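Local coordinates for protein aprataxin and PNK-like factor (Homo sapiens, PDB 5W7W) that is a histone chaperone in single- and double-strand DNA break repair, whose FHA-like domain, the part in this model, mediates interaction with XRCC1 and XRCC4, at residues 10-15 with 99-104; 67-72 with 88-93. All blocks are in the same frame, centred on the assembly; numbering follows the deposited sequence. Where two conformers were deposited one is given.

Interaction 1: 10-15 with 99-104. With FMT (formic acid), chain D; FMT (formic acid), chain C.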
ATOM      1  N   LEU A  10      -4.984  -6.034  -0.127  1.00  9.96           N
ATOM      2  CA  LEU A  10      -3.616  -5.949  -0.613  1.00 10.70           C
ATOM      3  C   LEU A  10      -3.087  -7.350  -0.866  1.00  9.73           C
ATOM      4  O   LEU A  10      -3.163  -8.217   0.016  1.00 11.42           O
ATOM      5  CB  LEU A  10      -2.712  -5.270   0.415  1.00 10.15           C
ATOM      6  CG  LEU A  10      -3.172  -3.913   0.949  1.00 12.02           C
ATOM      7  CD1 LEU A  10      -2.127  -3.425   1.929  1.00 13.81           C
ATOM      8  CD2 LEU A  10      -3.399  -2.934  -0.173  1.00 15.07           C
ATOM      9  N   GLN A  11      -2.567  -7.575  -2.059  1.00  8.70           N
ATOM     10  CA  GLN A  11      -2.054  -8.882  -2.452  1.00  9.32           C
ATOM     11  C   GLN A  11      -0.546  -8.819  -2.622  1.00  8.71           C
ATOM     12  O   GLN A  11      -0.072  -8.156  -3.552  1.00  8.76           O
ATOM     13  CB  GLN A  11      -2.716  -9.295  -3.763  1.00  9.44           C
ATOM     14  CG  GLN A  11      -2.178 -10.601  -4.329  1.00  9.65           C
ATOM     15  CD  GLN A  11      -3.066 -11.125  -5.415  1.00  9.27           C
ATOM     16  OE1 GLN A  11      -4.015 -11.863  -5.133  1.00 10.14           O
ATOM     17  NE2 GLN A  11      -2.795 -10.738  -6.658  1.00  9.90           N
ATOM     18  N   PRO A  12       0.240  -9.503  -1.788  1.00  8.94           N
ATOM     19  CA  PRO A  12       1.697  -9.415  -1.930  1.00  8.75           C
ATOM     20  C   PRO A  12       2.157 -10.030  -3.242  1.00 10.84           C
ATOM     21  O   PRO A  12       1.782 -11.155  -3.594  1.00 11.73           O
ATOM     22  CB  PRO A  12       2.219 -10.181  -0.711  1.00 11.00           C
ATOM     23  CG  PRO A  12       1.117 -11.043  -0.285  1.00 13.76           C
ATOM     24  CD  PRO A  12      -0.153 -10.328  -0.634  1.00  9.63           C
ATOM     25  N   ARG A  13       2.976  -9.286  -3.979  1.00 10.28           N
ATOM     26  CA  ARG A  13       3.425  -9.752  -5.283  1.00 10.67           C
ATOM     27  C   ARG A  13       4.337 -10.961  -5.177  1.00 12.41           C
ATOM     28  O   ARG A  13       4.438 -11.740  -6.138  1.00 14.56           O
ATOM     29  CB  ARG A  13       4.165  -8.630  -5.994  1.00 13.01           C
ATOM     30  CG  ARG A  13       4.677  -9.016  -7.396  1.00 16.65           C
ATOM     31  CD  ARG A  13       5.529  -7.925  -8.037  1.00 21.23           C
ATOM     32  NE  ARG A  13       4.699  -6.802  -8.450  1.00 17.36           N
ATOM     33  CZ  ARG A  13       5.130  -5.763  -9.146  1.00 17.60           C
ATOM     34  NH1 ARG A  13       6.399  -5.686  -9.511  1.00 18.44           N
ATOM     35  NH2 ARG A  13       4.281  -4.795  -9.461  1.00 19.91           N
ATOM     36  N   ASP A  14       5.032 -11.116  -4.058  1.00 11.61           N
ATOM     37  CA  ASP A  14       5.897 -12.271  -3.837  1.00 11.22           C
ATOM     38  C   ASP A  14       5.117 -13.516  -3.448  1.00 11.57           C
ATOM     39  O   ASP A  14       5.713 -14.596  -3.314  1.00 12.47           O
ATOM     40  CB  ASP A  14       6.956 -11.927  -2.778  1.00 12.95           C
ATOM     41  CG  ASP A  14       6.357 -11.490  -1.463  1.00 14.90           C
ATOM     42  OD1 ASP A  14       5.498 -10.566  -1.458  1.00 15.94           O
ATOM     43  OD2 ASP A  14       6.746 -12.040  -0.408  1.00 15.67           O
ATOM     44  N   GLY A  15       3.805 -13.405  -3.281  1.00 10.80           N
ATOM     45  CA  GLY A  15       2.969 -14.491  -2.829  1.00 10.30           C
ATOM     46  C   GLY A  15       2.640 -14.350  -1.362  1.00 10.07           C
ATOM     47  O   GLY A  15       3.356 -13.709  -0.595  1.00 11.64           O
ATOM     48  N   TYR A  99       8.306  -5.906  -0.659  1.00  9.31           N
ATOM     49  CA  TYR A  99       7.075  -5.448  -0.023  1.00  9.09           C
ATOM     50  C   TYR A  99       6.180  -4.703  -1.021  1.00  9.49           C
ATOM     51  O   TYR A  99       5.762  -3.556  -0.803  1.00  8.83           O
ATOM     52  CB  TYR A  99       7.366  -4.603   1.222  1.00 10.14           C
ATOM     53  CG  TYR A  99       8.354  -5.240   2.171  1.00 10.67           C
ATOM     54  CD1 TYR A  99       8.105  -6.491   2.719  1.00 10.96           C
ATOM     55  CD2 TYR A  99       9.534  -4.603   2.509  1.00 10.91           C
ATOM     56  CE1 TYR A  99       9.003  -7.084   3.595  1.00 12.03           C
ATOM     57  CE2 TYR A  99      10.442  -5.193   3.379  1.00 12.81           C
ATOM     58  CZ  TYR A  99      10.170  -6.426   3.911  1.00 12.69           C
ATOM     59  OH  TYR A  99      11.083  -7.023   4.771  1.00 14.52           O
ATOM     60  N   ILE A 100       5.920  -5.370  -2.137  1.00  8.89           N
ATOM     61  CA  ILE A 100       5.105  -4.889  -3.243  1.00  8.45           C
ATOM     62  C   ILE A 100       3.729  -5.526  -3.095  1.00  8.89           C
ATOM     63  O   ILE A 100       3.611  -6.732  -2.820  1.00  9.83           O
ATOM     64  CB  ILE A 100       5.737  -5.274  -4.601  1.00 10.12           C
ATOM     65  CG1 ILE A 100       7.229  -4.902  -4.672  1.00 10.75           C
ATOM     66  CG2 ILE A 100       4.972  -4.624  -5.737  1.00 11.43           C
ATOM     67  CD1 ILE A 100       8.009  -5.614  -5.763  1.00 11.02           C
ATOM     68  N   PHE A 101       2.680  -4.731  -3.291  1.00  8.55           N
ATOM     69  CA  PHE A 101       1.303  -5.184  -3.168  1.00  8.76           C
ATOM     70  C   PHE A 101       0.471  -4.705  -4.335  1.00  9.12           C
ATOM     71  O   PHE A 101       0.535  -3.540  -4.706  1.00  9.80           O
ATOM     72  CB  PHE A 101       0.685  -4.630  -1.891  1.00  9.54           C
ATOM     73  CG  PHE A 101       1.374  -5.094  -0.644  1.00  9.49           C
ATOM     74  CD1 PHE A 101       0.983  -6.266   0.001  1.00  9.46           C
ATOM     75  CD2 PHE A 101       2.431  -4.381  -0.129  1.00 10.24           C
ATOM     76  CE1 PHE A 101       1.640  -6.693   1.147  1.00 11.27           C
ATOM     77  CE2 PHE A 101       3.095  -4.826   1.006  1.00 11.02           C
ATOM     78  CZ  PHE A 101       2.699  -5.987   1.632  1.00 11.52           C
ATOM     79  N   ARG A 102      -0.336  -5.606  -4.881  1.00  8.92           N
ATOM     80  CA  ARG A 102      -1.354  -5.272  -5.857  1.00  8.89           C
ATOM     81  C   ARG A 102      -2.654  -4.976  -5.123  1.00  8.13           C
ATOM     82  O   ARG A 102      -2.983  -5.623  -4.128  1.00  9.26           O
ATOM     83  CB  ARG A 102      -1.549  -6.426  -6.841  1.00 10.32           C
ATOM     84  CG  ARG A 102      -2.482  -6.045  -7.963  1.00 12.33           C
ATOM     85  CD  ARG A 102      -2.700  -7.134  -9.002  1.00 15.63           C
ATOM     86  NE  ARG A 102      -1.446  -7.639  -9.568  1.00 14.75           N
ATOM     87  CZ  ARG A 102      -0.825  -7.123 -10.625  1.00 19.86           C
ATOM     88  NH1 ARG A 102      -1.314  -6.072 -11.259  1.00 22.24           N
ATOM     89  NH2 ARG A 102       0.309  -7.647 -11.070  1.00 20.49           N
ATOM     90  N   ILE A 103      -3.397  -4.010  -5.632  1.00  9.29           N
ATOM     91  CA  ILE A 103      -4.695  -3.637  -5.076  1.00  8.96           C
ATOM     92  C   ILE A 103      -5.789  -4.463  -5.735  1.00  9.54           C
ATOM     93  O   ILE A 103      -5.919  -4.462  -6.963  1.00 10.34           O
ATOM     94  CB  ILE A 103      -4.957  -2.146  -5.313  1.00  9.67           C
ATOM     95  CG1 ILE A 103      -3.847  -1.272  -4.734  1.00 12.40           C
ATOM     96  CG2 ILE A 103      -6.301  -1.731  -4.766  1.00 11.19           C
ATOM     97  CD1 ILE A 103      -3.402  -1.601  -3.344  1.00 11.86           C
ATOM     98  N   LEU A 104      -6.597  -5.120  -4.922  1.00  9.03           N
ATOM     99  CA  LEU A 104      -7.776  -5.827  -5.395  1.00  9.44           C
ATOM    100  C   LEU A 104      -9.033  -5.227  -4.777  1.00  9.81           C
ATOM    101  O   LEU A 104      -9.063  -4.919  -3.588  1.00 11.13           O
ATOM    102  CB  LEU A 104      -7.695  -7.307  -4.996  1.00 11.11           C
ATOM    103  CG  LEU A 104      -6.542  -8.089  -5.626  1.00 12.12           C
ATOM    104  CD1 LEU A 104      -6.555  -9.508  -5.113  1.00 15.95           C
ATOM    105  CD2 LEU A 104      -6.583  -8.063  -7.126  1.00 15.11           C
TER
HETATM  106  C   FMT D 202       8.241  -9.277   0.400  1.00 17.00           C
HETATM  107  O1  FMT D 202       9.061  -9.953   1.034  1.00 21.07           O
HETATM  108  O2  FMT D 202       8.473  -8.884  -0.740  1.00 15.74           O
HETATM  109  C   FMT C 201       0.391 -10.507  -8.415  1.00 17.93           C
HETATM  110  O1  FMT C 201       1.085 -10.267  -9.393  1.00 19.35           O
HETATM  111  O2  FMT C 201      -0.464  -9.715  -8.037  1.00 14.15           O
HETATM  112  O   HOH W   1       4.858  -8.010  -0.372  1.00 13.03           O
HETATM  113  O   HOH W   2       6.956  -8.091  -2.884  1.00 14.42           O
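Gln11 faces Arg102 as an antiparallel hydrogen-bonded pair: Gln11 N gives a 2.9 Å bond to Arg102 O, in the carbonyl plane, and Arg102 N returns one to Gln11 O. With CG opposite the backbone N (chi1 176°), the Gln11 side chain runs out extended and slants across Leu104, whose CD1 lies 3.5 Å from Gln11 OE1; that oxygen accepts a hydrogen bond from Arg18. Gln11 NE2 instead binds O2 of a formic acid molecule at 2.9 Å. Arg102 NE grips the same oxygen and Arg102 NH2 takes the other, so this small acid, probably from the crystallisation liquor, joins the two side chains.

Ile100 serves Arg13 twice. Its CG2 lies over one guanidinium face, 3.4 Å from the plane and toward the rim, while Ile100 O receives a nearly straight bond from Arg13 N (171°) that arrives from above the carbonyl plane. Arg13 NH2 goes on to Gln68.

On the opposite face of the sheet, Leu10 and Pro12 pack against the Phe101 ring, and Leu10 CD2 presses tightly on Ile103 CD1 (3.4 Å). Here strand 8-12 runs between strands 19-21 and 100-105, and Phe92 of strand 91-93 touches both Leu10 and Ile103.

Interaction 2: 67-72 with 88-93; sequences YQSSEK and PGDSFS
Tyr67 swings its ring opposite its own backbone N (chi1 174°), and Asp90 sets its carboxylate opposite its carbonyl carbon (chi1 -70°); these turns bring the phenol and the acid together where strand 66-68 ends and strand 91-93 begins, in the FHA beta sandwich. Tyr67 OH donates to Asp90 OD2 at 2.7 Å. The oxygen lies at the ring edge, near the ring plane, yet the hydroxyl reaches it from above the carboxylate plane, the two flat groups standing almost perpendicular (85°).

The other oxygen, Asp90 OD1, takes the backbone N of Ser70 at 2.9 Å on its anti side, tilted well out of the carboxylate plane, through a rather bent bond. OD2 of this buried carboxylate also accepts from Asn87 N in its own loop, while OD1 reaches the turn of residues 69-72. With an alanine here both oxygens are gone, and Tyr67 OH, Ser70 N and Asn87 N would probably lose their mates, setting the ring and the turn freer to move.

Next to it, Gln68 and Ser91 form the antiparallel hydrogen-bonded pair, Gln68 N to Ser91 O and Ser91 N to Gln68 O, both 2.9 Å. The extended Gln68 side chain reaches Lys72 O with NE2, while OE1 accepts from Arg13. One water accepts from Ser70 OG and donates to both Pro88 O and Asp90 OD1, the latter at 2.9 Å.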
ATOM      1  N   TYR A  67       5.043   3.324  -6.748  1.00  9.14           N
ATOM      2  CA  TYR A  67       3.765   3.134  -7.410  1.00  9.48           C
ATOM      3  C   TYR A  67       3.979   2.591  -8.812  1.00 10.19           C
ATOM      4  O   TYR A  67       4.854   3.058  -9.541  1.00 11.41           O
ATOM      5  CB  TYR A  67       3.066   4.481  -7.551  1.00  9.45           C
ATOM      6  CG  TYR A  67       1.776   4.455  -8.358  1.00 11.82           C
ATOM      7  CD1 TYR A  67       0.651   3.785  -7.907  1.00 10.79           C
ATOM      8  CD2 TYR A  67       1.691   5.117  -9.571  1.00 14.10           C
ATOM      9  CE1 TYR A  67      -0.513   3.755  -8.644  1.00 12.45           C
ATOM     10  CE2 TYR A  67       0.514   5.099 -10.316  1.00 15.47           C
ATOM     11  CZ  TYR A  67      -0.581   4.418  -9.833  1.00 12.97           C
ATOM     12  OH  TYR A  67      -1.742   4.414 -10.584  1.00 13.73           O
ATOM     13  N   GLN A  68       3.132   1.648  -9.213  1.00  9.32           N
ATOM     14  CA  GLN A  68       3.116   1.109 -10.569  1.00  9.82           C
ATOM     15  C   GLN A  68       1.669   1.023 -11.035  1.00 10.28           C
ATOM     16  O   GLN A  68       0.894   0.226 -10.522  1.00 10.40           O
ATOM     17  CB  GLN A  68       3.773  -0.263 -10.607  1.00 10.23           C
ATOM     18  CG  GLN A  68       3.784  -0.890 -11.997  1.00 11.41           C
ATOM     19  CD  GLN A  68       4.412  -2.272 -11.998  1.00 14.85           C
ATOM     20  OE1 GLN A  68       5.140  -2.643 -11.080  1.00 16.27           O
ATOM     21  NE2 GLN A  68       4.122  -3.049 -13.024  1.00 17.64           N
ATOM     22  N   SER A  69       1.298   1.832 -12.017  1.00 11.02           N
ATOM     23  CA  SER A  69      -0.022   1.724 -12.611  1.00 12.75           C
ATOM     24  C   SER A  69      -0.196   0.360 -13.267  1.00 11.17           C
ATOM     25  O   SER A  69       0.758  -0.249 -13.759  1.00 13.22           O
ATOM     26  CB  SER A  69      -0.175   2.837 -13.655  1.00 17.33           C
ATOM     27  OG  SER A  69      -1.540   3.116 -13.925  1.00 22.58           O
ATOM     28  N   SER A  70      -1.443  -0.114 -13.286  1.00 12.07           N
ATOM     29  CA  SER A  70      -1.715  -1.491 -13.696  1.00 13.40           C
ATOM     30  C   SER A  70      -1.196  -1.816 -15.096  1.00 16.77           C
ATOM     31  O   SER A  70      -0.758  -2.940 -15.339  1.00 18.12           O
ATOM     32  CB  SER A  70      -3.209  -1.805 -13.588  1.00 16.21           C
ATOM     33  OG  SER A  70      -3.963  -1.045 -14.506  1.00 19.29           O
ATOM     34  N   GLU A  71      -1.204  -0.840 -16.003  0.51 15.14           N
ATOM     35  CA  GLU A  71      -0.805  -1.055 -17.387  0.51 20.34           C
ATOM     36  C   GLU A  71       0.692  -0.904 -17.611  0.51 20.32           C
ATOM     37  O   GLU A  71       1.189  -1.293 -18.678  0.51 16.09           O
ATOM     38  CB  GLU A  71      -1.574  -0.087 -18.303  0.51 20.32           C
ATOM     39  CG  GLU A  71      -1.061   1.359 -18.380  0.51 22.60           C
ATOM     40  CD  GLU A  71      -1.489   2.250 -17.220  0.51 26.04           C
ATOM     41  OE1 GLU A  71      -2.033   1.739 -16.221  0.51 14.34           O
ATOM     42  OE2 GLU A  71      -1.285   3.479 -17.317  0.51 26.10           O
ATOM     43  N   LYS A  72       1.415  -0.353 -16.642  1.00 15.76           N
ATOM     44  CA  LYS A  72       2.825  -0.022 -16.789  1.00 15.79           C
ATOM     45  C   LYS A  72       3.668  -1.117 -16.142  1.00 15.94           C
ATOM     46  O   LYS A  72       3.148  -2.076 -15.567  1.00 16.21           O
ATOM     47  CB  LYS A  72       3.140   1.361 -16.223  1.00 20.81           C
ATOM     48  CG  LYS A  72       2.299   2.469 -16.872  1.00 24.74           C
ATOM     49  CD  LYS A  72       2.814   3.849 -16.543  1.00 32.81           C
ATOM     50  N   PRO A  88      -7.802  -0.402  -8.547  1.00 12.15           N
ATOM     51  CA  PRO A  88      -7.671  -1.857  -8.574  1.00 11.20           C
ATOM     52  C   PRO A  88      -6.786  -2.282  -9.737  1.00 12.26           C
ATOM     53  O   PRO A  88      -6.912  -1.779 -10.860  1.00 11.83           O
ATOM     54  CB  PRO A  88      -9.116  -2.329  -8.742  1.00 14.74           C
ATOM     55  CG  PRO A  88      -9.936  -1.233  -8.107  1.00 15.19           C
ATOM     56  CD  PRO A  88      -9.214   0.021  -8.525  1.00 14.06           C
ATOM     57  N   GLY A  89      -5.857  -3.196  -9.452  1.00  9.95           N
ATOM     58  CA  GLY A  89      -4.861  -3.633 -10.391  1.00 11.31           C
ATOM     59  C   GLY A  89      -3.531  -2.910 -10.307  1.00 10.78           C
ATOM     60  O   GLY A  89      -2.516  -3.457 -10.757  1.00 12.16           O
ATOM     61  N   ASP A  90      -3.509  -1.698  -9.752  1.00  9.47           N
ATOM     62  CA  ASP A  90      -2.262  -0.988  -9.536  1.00  9.66           C
ATOM     63  C   ASP A  90      -1.474  -1.684  -8.423  1.00  8.76           C
ATOM     64  O   ASP A  90      -2.008  -2.483  -7.654  1.00 10.04           O
ATOM     65  CB  ASP A  90      -2.529   0.442  -9.062  1.00  9.32           C
ATOM     66  CG  ASP A  90      -3.120   1.352 -10.109  1.00 10.26           C
ATOM     67  OD1 ASP A  90      -3.214   0.962 -11.291  1.00 11.04           O
ATOM     68  OD2 ASP A  90      -3.471   2.494  -9.735  1.00 10.82           O
ATOM     69  N   SER A  91      -0.195  -1.340  -8.319  1.00  8.93           N
ATOM     70  CA  SER A  91       0.667  -1.829  -7.254  1.00 10.32           C
ATOM     71  C   SER A  91       1.321  -0.652  -6.549  1.00  9.80           C
ATOM     72  O   SER A  91       1.529   0.406  -7.140  1.00  9.80           O
ATOM     73  CB  SER A  91       1.765  -2.742  -7.788  1.00  9.68           C
ATOM     74  OG  SER A  91       1.235  -3.909  -8.405  1.00 12.93           O
ATOM     75  N   PHE A  92       1.666  -0.861  -5.283  1.00  8.57           N
ATOM     76  CA  PHE A  92       2.566   0.046  -4.583  1.00  9.34           C
ATOM     77  C   PHE A  92       3.564  -0.803  -3.815  1.00  8.56           C
ATOM     78  O   PHE A  92       3.363  -2.002  -3.622  1.00  8.64           O
ATOM     79  CB  PHE A  92       1.825   0.986  -3.619  1.00 10.05           C
ATOM     80  CG  PHE A  92       1.423   0.341  -2.334  1.00  9.65           C
ATOM     81  CD1 PHE A  92       0.221  -0.340  -2.231  1.00 10.44           C
ATOM     82  CD2 PHE A  92       2.237   0.403  -1.222  1.00 11.14           C
ATOM     83  CE1 PHE A  92      -0.139  -0.950  -1.048  1.00 12.00           C
ATOM     84  CE2 PHE A  92       1.876  -0.201  -0.048  1.00 11.82           C
ATOM     85  CZ  PHE A  92       0.682  -0.875   0.040  1.00 10.51           C
ATOM     86  N   SER A  93       4.650  -0.185  -3.364  1.00  8.71           N
ATOM     87  CA  SER A  93       5.615  -0.923  -2.570  1.00  8.43           C
ATOM     88  C   SER A  93       6.257  -0.026  -1.528  1.00  9.22           C
ATOM     89  O   SER A  93       6.297   1.205  -1.650  1.00  8.81           O
ATOM     90  CB  SER A  93       6.685  -1.567  -3.444  1.00  9.49           C
ATOM     91  OG  SER A  93       7.491  -0.596  -4.085  1.00  9.83           O
TER
HETATM   92  O   HOH W   3       0.659  -3.098 -10.982  1.00 23.28           O
HETATM   93  O   HOH W   4      -5.692   0.014 -12.498  1.00 25.62           O

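From the N terminus the chain lays down strand 8-12 and turns away at 12-15; its partner, strand 100-105, comes only near the end of this fragment, so interaction 1 closes a loop of 83 residues. Interaction 2 falls wholly within that loop, closing a shorter one of 15 residues that holds strand 76-77 of the same sheet and strand 84-85 of the other. The two do not cross. Strands 91-93 and 100-105 follow each other in the chain and lie side by side, which puts both contacts in one antiparallel sheet. Ile103 O, probably hydrogen-bonded to Gly89 N, joins them through the backbone, beside a side-chain bridge from Arg13.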